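Local coordinates for hydrogenase expression/formation protein HypE (Desulfovibrio vulgaris subsp. vulgaris, PDB 2Z1U) that binds ATP and magnesium as a HypE-family hydrogenase maturation factor, probably driving the ATP-dependent dehydration that makes the cyanide ligands of [NiFe] hydrogenases, at residues Asn80-Met84 with Val217-Pro221; Asp166-Gly172 with Lys273-Pro279; Ile181-Arg185 with Leu339-Cys343. One frame throughout, in Å; residues are numbered along the deposited sequence.

Contact 1. Residues Asn80-Met84 with Val217-Pro221; sequences NDVSM and VLRDP. With MG (magnesium ion), chain C; ATP (adenosine-5'-triphosphate), chain D.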
loop_
_atom_site.group_PDB
_atom_site.type_symbol
_atom_site.label_atom_id
_atom_site.label_comp_id
_atom_site.label_asym_id
_atom_site.label_seq_id
_atom_site.Cartn_x
_atom_site.Cartn_y
_atom_site.Cartn_z
ATOM N N ASN A 80 9.780 -9.358 4.622
ATOM C CA ASN A 80 11.225 -9.277 4.411
ATOM C C ASN A 80 11.767 -7.845 4.360
ATOM O O ASN A 80 12.765 -7.550 5.017
ATOM C CB ASN A 80 11.677 -10.089 3.164
ATOM C CG ASN A 80 11.456 -11.583 3.347
ATOM O OD1 ASN A 80 11.129 -12.039 4.449
ATOM N ND2 ASN A 80 11.553 -12.340 2.270
ATOM N N ASP A 81 11.130 -6.964 3.587
ATOM C CA ASP A 81 11.611 -5.589 3.471
ATOM C C ASP A 81 11.656 -4.853 4.824
ATOM O O ASP A 81 12.623 -4.165 5.133
ATOM C CB ASP A 81 10.785 -4.794 2.440
ATOM C CG ASP A 81 11.553 -4.556 1.145
ATOM O OD1 ASP A 81 11.015 -3.965 0.180
ATOM O OD2 ASP A 81 12.735 -4.930 1.105
ATOM N N VAL A 82 10.588 -4.981 5.604
ATOM C CA VAL A 82 10.575 -4.439 6.969
ATOM C C VAL A 82 11.746 -4.998 7.796
ATOM O O VAL A 82 12.432 -4.240 8.498
ATOM C CB VAL A 82 9.233 -4.703 7.669
ATOM C CG1 VAL A 82 9.323 -4.350 9.175
ATOM C CG2 VAL A 82 8.095 -3.906 6.982
ATOM N N SER A 83 11.975 -6.310 7.697
ATOM C CA SER A 83 13.092 -6.989 8.386
ATOM C C SER A 83 14.474 -6.448 8.035
ATOM O O SER A 83 15.376 -6.446 8.888
ATOM C CB SER A 83 13.065 -8.512 8.152
ATOM O OG SER A 83 11.864 -9.103 8.669
ATOM N N MET A 84 14.647 -5.996 6.788
ATOM C CA MET A 84 15.957 -5.479 6.331
ATOM C C MET A 84 16.460 -4.276 7.131
ATOM O O MET A 84 17.653 -4.020 7.160
ATOM C CB MET A 84 15.932 -5.144 4.831
ATOM C CG MET A 84 15.584 -6.303 3.893
ATOM S SD MET A 84 16.650 -7.765 4.028
ATOM C CE MET A 84 15.849 -8.737 5.322
ATOM N N VAL A 217 24.564 -4.128 7.162
ATOM C CA VAL A 217 23.598 -4.071 6.048
ATOM C C VAL A 217 22.813 -5.368 5.876
ATOM O O VAL A 217 23.371 -6.464 5.947
ATOM C CB VAL A 217 24.254 -3.756 4.666
ATOM C CG1 VAL A 217 23.189 -3.236 3.669
ATOM C CG2 VAL A 217 25.386 -2.752 4.800
ATOM N N LEU A 218 21.511 -5.221 5.646
ATOM C CA LEU A 218 20.661 -6.314 5.197
ATOM C C LEU A 218 19.924 -5.821 3.964
ATOM O O LEU A 218 19.452 -4.681 3.937
ATOM C CB LEU A 218 19.636 -6.712 6.283
ATOM C CG LEU A 218 20.116 -7.241 7.641
ATOM C CD1 LEU A 218 18.958 -7.271 8.670
ATOM C CD2 LEU A 218 20.783 -8.618 7.534
ATOM N N ARG A 219 19.845 -6.659 2.935
ATOM C CA ARG A 219 19.012 -6.336 1.768
ATOM C C ARG A 219 18.581 -7.627 1.078
ATOM O O ARG A 219 19.334 -8.605 1.055
ATOM C CB ARG A 219 19.736 -5.393 0.779
ATOM C CG ARG A 219 18.827 -4.902 -0.362
ATOM C CD ARG A 219 19.195 -3.531 -0.830
ATOM N NE ARG A 219 19.026 -2.504 0.204
ATOM C CZ ARG A 219 19.530 -1.272 0.101
ATOM N NH1 ARG A 219 20.198 -0.923 -0.995
ATOM N NH2 ARG A 219 19.354 -0.380 1.070
ATOM N N ASP A 220 17.395 -7.605 0.474
ATOM C CA ASP A 220 16.887 -8.769 -0.242
ATOM C C ASP A 220 17.114 -8.577 -1.747
ATOM O O ASP A 220 16.654 -7.595 -2.331
ATOM C CB ASP A 220 15.399 -8.987 0.087
ATOM C CG ASP A 220 14.586 -7.760 -0.132
ATOM O OD1 ASP A 220 15.116 -6.632 0.005
ATOM O OD2 ASP A 220 13.412 -7.901 -0.481
ATOM N N PRO A 221 17.893 -9.484 -2.375
ATOM C CA PRO A 221 18.164 -9.330 -3.824
ATOM C C PRO A 221 16.978 -9.733 -4.695
ATOM O O PRO A 221 16.944 -10.848 -5.247
ATOM C CB PRO A 221 19.375 -10.242 -4.063
ATOM C CG PRO A 221 19.242 -11.324 -2.984
ATOM C CD PRO A 221 18.563 -10.663 -1.793
HETATM MG MG MG C . 14.154 -5.114 -0.572
HETATM P PG ATP D . 11.757 -4.559 -5.113
HETATM O O1G ATP D . 10.537 -3.638 -5.303
HETATM O O2G ATP D . 12.519 -4.745 -6.389
HETATM O O3G ATP D . 11.456 -5.861 -4.385
HETATM P PB ATP D . 12.711 -3.023 -2.830
HETATM O O1B ATP D . 11.194 -2.912 -2.572
HETATM O O2B ATP D . 13.581 -3.512 -1.713
HETATM O O3B ATP D . 12.875 -3.843 -4.197
HETATM P PA ATP D . 12.685 -0.642 -4.394
HETATM O O1A ATP D . 13.603 -0.890 -5.588
HETATM O O2A ATP D . 11.237 -0.883 -4.717
HETATM O O3A ATP D . 13.235 -1.531 -3.133
HETATM O "O5'" ATP D . 12.911 0.781 -3.765
HETATM C "C5'" ATP D . 14.211 1.379 -3.669
HETATM C "C4'" ATP D . 14.050 2.651 -2.864
HETATM O "O4'" ATP D . 13.285 3.563 -3.678
HETATM C "C3'" ATP D . 13.263 2.443 -1.581
HETATM O "O3'" ATP D . 13.841 3.281 -0.561
HETATM C "C2'" ATP D . 11.851 2.942 -1.901
HETATM O "O2'" ATP D . 11.252 3.507 -0.733
HETATM C "C1'" ATP D . 12.103 4.010 -2.983
HETATM N N9 ATP D . 11.004 4.118 -3.980
HETATM C C8 ATP D . 10.730 3.278 -4.989
HETATM N N7 ATP D . 9.663 3.718 -5.696
HETATM C C5 ATP D . 9.243 4.840 -5.081
HETATM C C6 ATP D . 8.149 5.818 -5.292
HETATM N N6 ATP D . 7.275 5.630 -6.305
HETATM N N1 ATP D . 8.068 6.845 -4.454
HETATM C C2 ATP D . 8.913 7.052 -3.425
HETATM N N3 ATP D . 9.939 6.199 -3.191
HETATM C C4 ATP D . 10.129 5.111 -3.981
HETATM O O HOH W 1 12.241 -11.111 -0.159
HETATM O O HOH W 2 19.512 -2.489 5.651
HETATM O O HOH W 3 15.677 -5.037 -2.557
#

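Contact 2. Residues Asp166-Gly172 with Lys273-Pro279; sequences DAILISG and KLICILP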
loop_
_atom_site.group_PDB
_atom_site.type_symbol
_atom_site.label_atom_id
_atom_site.label_comp_id
_atom_site.label_asym_id
_atom_site.label_seq_id
_atom_site.Cartn_x
_atom_site.Cartn_y
_atom_site.Cartn_z
ATOM N N ASP A 166 34.391 -5.614 6.118
ATOM C CA ASP A 166 33.126 -6.342 6.307
ATOM C C ASP A 166 33.067 -7.601 5.443
ATOM O O ASP A 166 33.513 -7.590 4.290
ATOM C CB ASP A 166 31.932 -5.456 5.955
ATOM C CG ASP A 166 31.580 -4.462 7.051
ATOM O OD1 ASP A 166 32.206 -4.466 8.137
ATOM O OD2 ASP A 166 30.649 -3.668 6.822
ATOM N N ALA A 167 32.512 -8.677 5.999
ATOM C CA ALA A 167 32.211 -9.856 5.206
ATOM C C ALA A 167 30.870 -9.658 4.496
ATOM O O ALA A 167 29.998 -8.944 4.993
ATOM C CB ALA A 167 32.182 -11.091 6.086
ATOM N N ILE A 168 30.715 -10.263 3.324
ATOM C CA ILE A 168 29.439 -10.249 2.609
ATOM C C ILE A 168 28.958 -11.670 2.601
ATOM O O ILE A 168 29.647 -12.562 2.091
ATOM C CB ILE A 168 29.559 -9.738 1.147
ATOM C CG1 ILE A 168 30.206 -8.354 1.090
ATOM C CG2 ILE A 168 28.172 -9.702 0.477
ATOM C CD1 ILE A 168 30.559 -7.880 -0.344
ATOM N N LEU A 169 27.812 -11.882 3.248
ATOM C CA LEU A 169 27.213 -13.201 3.380
ATOM C C LEU A 169 25.922 -13.281 2.573
ATOM O O LEU A 169 25.171 -12.302 2.443
ATOM C CB LEU A 169 26.906 -13.524 4.855
ATOM C CG LEU A 169 27.946 -13.353 5.959
ATOM C CD1 LEU A 169 27.320 -13.781 7.296
ATOM C CD2 LEU A 169 29.231 -14.157 5.675
ATOM N N ILE A 170 25.677 -14.461 2.021
ATOM C CA ILE A 170 24.408 -14.744 1.359
ATOM C C ILE A 170 23.703 -15.856 2.121
ATOM O O ILE A 170 24.364 -16.761 2.676
ATOM C CB ILE A 170 24.637 -15.120 -0.135
ATOM C CG1 ILE A 170 23.364 -14.910 -0.951
ATOM C CG2 ILE A 170 25.191 -16.560 -0.265
ATOM C CD1 ILE A 170 22.922 -13.441 -1.101
ATOM N N SER A 171 22.373 -15.804 2.142
ATOM C CA SER A 171 21.583 -16.737 2.986
ATOM C C SER A 171 21.191 -18.014 2.252
ATOM O O SER A 171 20.707 -18.945 2.860
ATOM C CB SER A 171 20.328 -16.053 3.544
ATOM O OG SER A 171 19.443 -15.698 2.507
ATOM N N GLY A 172 21.389 -18.037 0.936
ATOM C CA GLY A 172 21.100 -19.223 0.128
ATOM C C GLY A 172 21.304 -19.006 -1.369
ATOM O O GLY A 172 21.893 -18.010 -1.783
ATOM N N LYS A 273 15.563 -14.706 0.055
ATOM C CA LYS A 273 17.028 -14.622 0.256
ATOM C C LYS A 273 17.403 -13.253 0.817
ATOM O O LYS A 273 16.705 -12.268 0.562
ATOM C CB LYS A 273 17.771 -14.776 -1.100
ATOM C CG LYS A 273 17.553 -16.115 -1.774
ATOM C CD LYS A 273 18.281 -17.224 -1.029
ATOM C CE LYS A 273 17.558 -18.550 -1.161
ATOM N NZ LYS A 273 17.064 -18.753 -2.564
ATOM N N LEU A 274 18.511 -13.182 1.548
ATOM C CA LEU A 274 19.057 -11.880 1.942
ATOM C C LEU A 274 20.571 -11.846 1.809
ATOM O O LEU A 274 21.233 -12.884 1.807
ATOM C CB LEU A 274 18.645 -11.503 3.383
ATOM C CG LEU A 274 19.075 -12.382 4.579
ATOM C CD1 LEU A 274 20.540 -12.193 5.027
ATOM C CD2 LEU A 274 18.135 -12.121 5.770
ATOM N N ILE A 275 21.094 -10.630 1.706
ATOM C CA ILE A 275 22.501 -10.345 1.831
ATOM C C ILE A 275 22.711 -9.764 3.223
ATOM O O ILE A 275 21.945 -8.910 3.665
ATOM C CB ILE A 275 22.971 -9.318 0.750
ATOM C CG1 ILE A 275 22.950 -9.972 -0.628
ATOM C CG2 ILE A 275 24.390 -8.794 1.032
ATOM C CD1 ILE A 275 22.022 -9.311 -1.611
ATOM N N CYS A 276 23.753 -10.232 3.901
ATOM C CA CYS A 276 24.091 -9.722 5.211
ATOM C C CYS A 276 25.546 -9.264 5.220
ATOM O O CYS A 276 26.458 -10.037 4.937
ATOM C CB CYS A 276 23.845 -10.802 6.281
ATOM S SG CYS A 276 24.434 -10.400 7.940
ATOM N N ILE A 277 25.746 -7.995 5.557
ATOM C CA ILE A 277 27.091 -7.407 5.618
ATOM C C ILE A 277 27.343 -6.942 7.054
ATOM O O ILE A 277 26.481 -6.293 7.656
ATOM C CB ILE A 277 27.254 -6.268 4.565
ATOM C CG1 ILE A 277 27.092 -6.852 3.157
ATOM C CG2 ILE A 277 28.634 -5.591 4.675
ATOM C CD1 ILE A 277 26.924 -5.840 2.030
ATOM N N LEU A 278 28.510 -7.310 7.588
ATOM C CA LEU A 278 28.876 -7.119 8.995
ATOM C C LEU A 278 30.398 -7.301 9.205
ATOM O O LEU A 278 31.056 -7.973 8.404
ATOM C CB LEU A 278 28.089 -8.109 9.875
ATOM C CG LEU A 278 28.581 -9.553 10.113
ATOM C CD1 LEU A 278 27.659 -10.193 11.113
ATOM C CD2 LEU A 278 28.650 -10.391 8.836
ATOM N N PRO A 279 30.962 -6.741 10.300
ATOM C CA PRO A 279 32.397 -6.918 10.565
ATOM C C PRO A 279 32.850 -8.376 10.551
ATOM O O PRO A 279 32.088 -9.284 10.905
ATOM C CB PRO A 279 32.572 -6.353 11.976
ATOM C CG PRO A 279 31.482 -5.370 12.119
ATOM C CD PRO A 279 30.318 -5.928 11.348
#

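Contact 3. Residues Ile181-Arg185 with Leu339-Cys343; sequences ILSQR and LPRIC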
loop_
_atom_site.group_PDB
_atom_site.type_symbol
_atom_site.label_atom_id
_atom_site.label_comp_id
_atom_site.label_asym_id
_atom_site.label_seq_id
_atom_site.Cartn_x
_atom_site.Cartn_y
_atom_site.Cartn_z
ATOM N N ILE A 181 9.594 -18.524 -12.599
ATOM C CA ILE A 181 8.490 -17.790 -13.223
ATOM C C ILE A 181 8.704 -17.667 -14.751
ATOM O O ILE A 181 7.759 -17.849 -15.517
ATOM C CB ILE A 181 8.119 -16.422 -12.524
ATOM C CG1 ILE A 181 8.895 -15.262 -13.112
ATOM C CG2 ILE A 181 8.157 -16.468 -10.992
ATOM C CD1 ILE A 181 8.016 -14.469 -14.015
ATOM N N LEU A 182 9.946 -17.408 -15.177
ATOM C CA LEU A 182 10.296 -17.273 -16.594
ATOM C C LEU A 182 10.140 -18.578 -17.372
ATOM O O LEU A 182 9.744 -18.560 -18.539
ATOM C CB LEU A 182 11.722 -16.728 -16.757
ATOM C CG LEU A 182 11.980 -15.236 -17.058
ATOM C CD1 LEU A 182 10.771 -14.319 -16.895
ATOM C CD2 LEU A 182 13.188 -14.697 -16.272
ATOM N N SER A 183 10.451 -19.701 -16.724
ATOM C CA SER A 183 10.231 -21.013 -17.321
ATOM C C SER A 183 8.758 -21.447 -17.277
ATOM O O SER A 183 8.273 -22.053 -18.232
ATOM C CB SER A 183 11.161 -22.073 -16.717
ATOM O OG SER A 183 10.902 -22.274 -15.346
ATOM N N GLN A 184 8.048 -21.126 -16.191
ATOM C CA GLN A 184 6.590 -21.334 -16.130
ATOM C C GLN A 184 5.890 -20.629 -17.284
ATOM O O GLN A 184 5.037 -21.214 -17.962
ATOM C CB GLN A 184 5.996 -20.820 -14.813
ATOM C CG GLN A 184 5.987 -21.828 -13.685
ATOM C CD GLN A 184 5.055 -23.005 -13.942
ATOM O OE1 GLN A 184 3.855 -22.832 -14.162
ATOM N NE2 GLN A 184 5.608 -24.209 -13.903
ATOM N N ARG A 185 6.281 -19.374 -17.504
ATOM C CA ARG A 185 5.648 -18.499 -18.488
ATOM C C ARG A 185 5.841 -18.991 -19.925
ATOM O O ARG A 185 5.142 -18.541 -20.835
ATOM C CB ARG A 185 6.172 -17.069 -18.324
ATOM C CG ARG A 185 5.159 -15.990 -18.647
ATOM C CD ARG A 185 5.360 -14.785 -17.753
ATOM N NE ARG A 185 6.507 -13.975 -18.141
ATOM C CZ ARG A 185 7.054 -13.026 -17.385
ATOM N NH1 ARG A 185 6.577 -12.761 -16.174
ATOM N NH2 ARG A 185 8.092 -12.343 -17.847
ATOM N N LEU A 339 13.047 -8.160 -18.001
ATOM C CA LEU A 339 12.401 -9.356 -17.448
ATOM C C LEU A 339 11.147 -8.935 -16.682
ATOM O O LEU A 339 11.204 -8.736 -15.468
ATOM C CB LEU A 339 13.367 -10.104 -16.512
ATOM C CG LEU A 339 14.808 -10.365 -16.992
ATOM C CD1 LEU A 339 15.728 -10.701 -15.822
ATOM C CD2 LEU A 339 14.866 -11.460 -18.067
ATOM N N PRO A 340 10.008 -8.807 -17.387
ATOM C CA PRO A 340 8.857 -8.129 -16.784
ATOM C C PRO A 340 8.062 -9.022 -15.841
ATOM O O PRO A 340 8.016 -10.250 -16.018
ATOM C CB PRO A 340 8.001 -7.730 -17.997
ATOM C CG PRO A 340 8.348 -8.720 -19.055
ATOM C CD PRO A 340 9.715 -9.293 -18.749
ATOM N N ARG A 341 7.475 -8.397 -14.823
ATOM C CA ARG A 341 6.521 -9.060 -13.948
ATOM C C ARG A 341 7.056 -10.368 -13.336
ATOM O O ARG A 341 6.328 -11.358 -13.209
ATOM C CB ARG A 341 5.205 -9.259 -14.708
ATOM C CG ARG A 341 4.503 -7.936 -14.994
ATOM C CD ARG A 341 3.199 -8.148 -15.719
ATOM N NE ARG A 341 2.193 -8.757 -14.859
ATOM C CZ ARG A 341 1.025 -9.220 -15.286
ATOM N NH1 ARG A 341 0.707 -9.161 -16.583
ATOM N NH2 ARG A 341 0.181 -9.753 -14.417
ATOM N N ILE A 342 8.331 -10.354 -12.951
ATOM C CA ILE A 342 8.931 -11.493 -12.243
ATOM C C ILE A 342 8.527 -11.504 -10.762
ATOM O O ILE A 342 8.741 -12.481 -10.065
ATOM C CB ILE A 342 10.494 -11.579 -12.401
ATOM C CG1 ILE A 342 11.150 -10.206 -12.267
ATOM C CG2 ILE A 342 10.885 -12.170 -13.780
ATOM C CD1 ILE A 342 11.208 -9.655 -10.847
ATOM N N CYS A 343 7.967 -10.386 -10.304
ATOM C CA CYS A 343 7.316 -10.280 -8.998
ATOM C C CYS A 343 6.222 -9.231 -9.091
ATOM O O CYS A 343 6.015 -8.595 -10.145
ATOM C CB CYS A 343 8.312 -9.894 -7.902
ATOM S SG CYS A 343 9.148 -8.319 -8.213
ATOM O OXT CYS A 343 5.525 -9.025 -8.097
#

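Contact 1. Residues Asn80-Met84 with Val217-Pro221
Asp81 and Asp220 illustrate how a metal ion lets two acidic side chains approach each other. Their oxygens Asp81 OD2 and Asp220 OD1 stand 3.1 Å apart with no proton between them; what draws them together is a magnesium ion, bound at 2.2 Å by Asp81 OD2. Asp220 OD1 binds the same magnesium ion at 1.9 Å. The side chains meet at roughly a right angle, their carboxylate planes 75° apart, and each presents one oxygen to the ion. Oxygen O2B of the ATP beta-phosphate, water 3 and Asp41 of the second subunit complete the ligands in the model.

Next to the metal site, Met84 packs between the end of helix 70-83 and strand 217-219. Met84 CB lies 3.7 Å from Leu218 O. One atom further, Met84 CG comes to 3.9 Å from Asp220 OD1. The bend at chi2 (-57°) then brings Met84 SD to 3.5 Å from Arg219 C, where the sulfur also touches Leu218 CB. The Met84 carbonyl is tied to Leu218 by water 2, which donates to both backbone oxygens, Met84 O and Leu218 O. Val205 of helix 202-212 packs against both residues.

Arg219 starts away from the helix at CB and forms salt bridges with Glu232 and with Asp41 of the second subunit, so the strand that leads into one metal ligand, Asp220, also holds a second. Joining the end of an N-terminal-domain helix to an edge strand of the C-terminal domain through magnesium and a nucleotide phosphate, with a third carboxylate from the partner subunit, is characteristic of the intersubunit ATP site of the PurM-like (AIR synthase-related) family.

Contact 2. Residues Asp166-Gly172 with Lys273-Pro279
The carboxylate of Asp166 lies against the Leu278-Pro279 peptide, with Asp166 OD1 above the peptide plane and 3.4 Å from Pro279 N, which has no hydrogen to offer. On its other branch, OD2 touches Ile277 CG2, while its hydrogen-bond partners are His216 and Arg163 N. From this end strands 167-170 and 275-278 run antiparallel inside the mixed sheet of the C-terminal AIR synthase-related domain, flanked at their outer edges by strands 300-306 and 217-219.

One face of the pair carries Ile168, Ile170, Ile275 and Ile277. Ile168 lies side by side with both Ile275 and Ile277, pointing the same way, and this face packs on helix 225-237. The opposite face holds Ala167, Leu169, Cys276 and Leu278; here Leu169 CD1 approaches Leu278 CD2 to 4.0 Å, and helix 280-291 packs on this face through Ala283, Ala286 and Leu290.

Leu169 and Cys276 form a hydrogen-bonded pair, joined by bonds in both directions. Past the regular strands a side chain replaces the carbonyl: with chi1 at 65°, Ser171 turns its OG toward the neighbouring segment, where it accepts a 2.8 Å bond from Leu274 N.

Contact 3. Residues Ile181-Arg185 with Leu339-Cys343
Arg185 reaches from the end of helix 176-184 to the C-terminal tail and grips one carbonyl with both terminal nitrogens. Pro340 O receives Arg185 NH2 at 2.8 Å and NH1 at 2.9 Å, each bond rather bent (140° and 135°), as expected when two donors of a fork converge on a single atom. The chain bends at chi2 and chi3 to deliver the group end-on. NH1 also bonds Asp61 O, and only weakly Arg341 O, its two hydrogens being shared among these carbonyls.

Alongside this polar grip the apolar chains meet crosswise. Ile181 and Ile342 stand at about a right angle, with Ile181 CD1 3.7 Å from Ile342 CG2 and also against the backbone at Ile342 CA. Leu182 crosses Leu339 in the same manner, their CD2 methyls 4.1 Å apart, and sends its other methyl, CD1, to Ile342 CG2, which thus meets methyls of two successive helix residues.

Arg341 leads its side chain elsewhere, to a salt bridge with Asp139, and Pro134 of the second subunit packs on the tail. The Ile342 side chain lies about 7 Å from the bound ATP, which places the tail near the nucleotide. In the HypE family the C-terminal cysteine is the residue that is modified and dehydrated, so this tail, with Cys343 unmodified here, probably belongs to that mobile C-terminal region.

In the fold
Followed from the N terminus, the chain supplies first halves in the order 80-84, 166-172 and 181-185, then second halves in the same order, so every pair of contacts crosses and none nests. Contact 1 closes a loop of 132 residues between the N- and C-terminal domains. Contact 2 closes one of 100 residues inside the C-terminal domain and touches contact 1 directly, since strands 217-219 and 275-278 are neighbours in one sheet. Contact 3, spanning 153 residues, fastens the C-terminal tail, through residues 339-342, to helix 176-184 and the residue after it. It remains about 8 Å from contact 1 at the nearest atoms, yet both touch the second subunit.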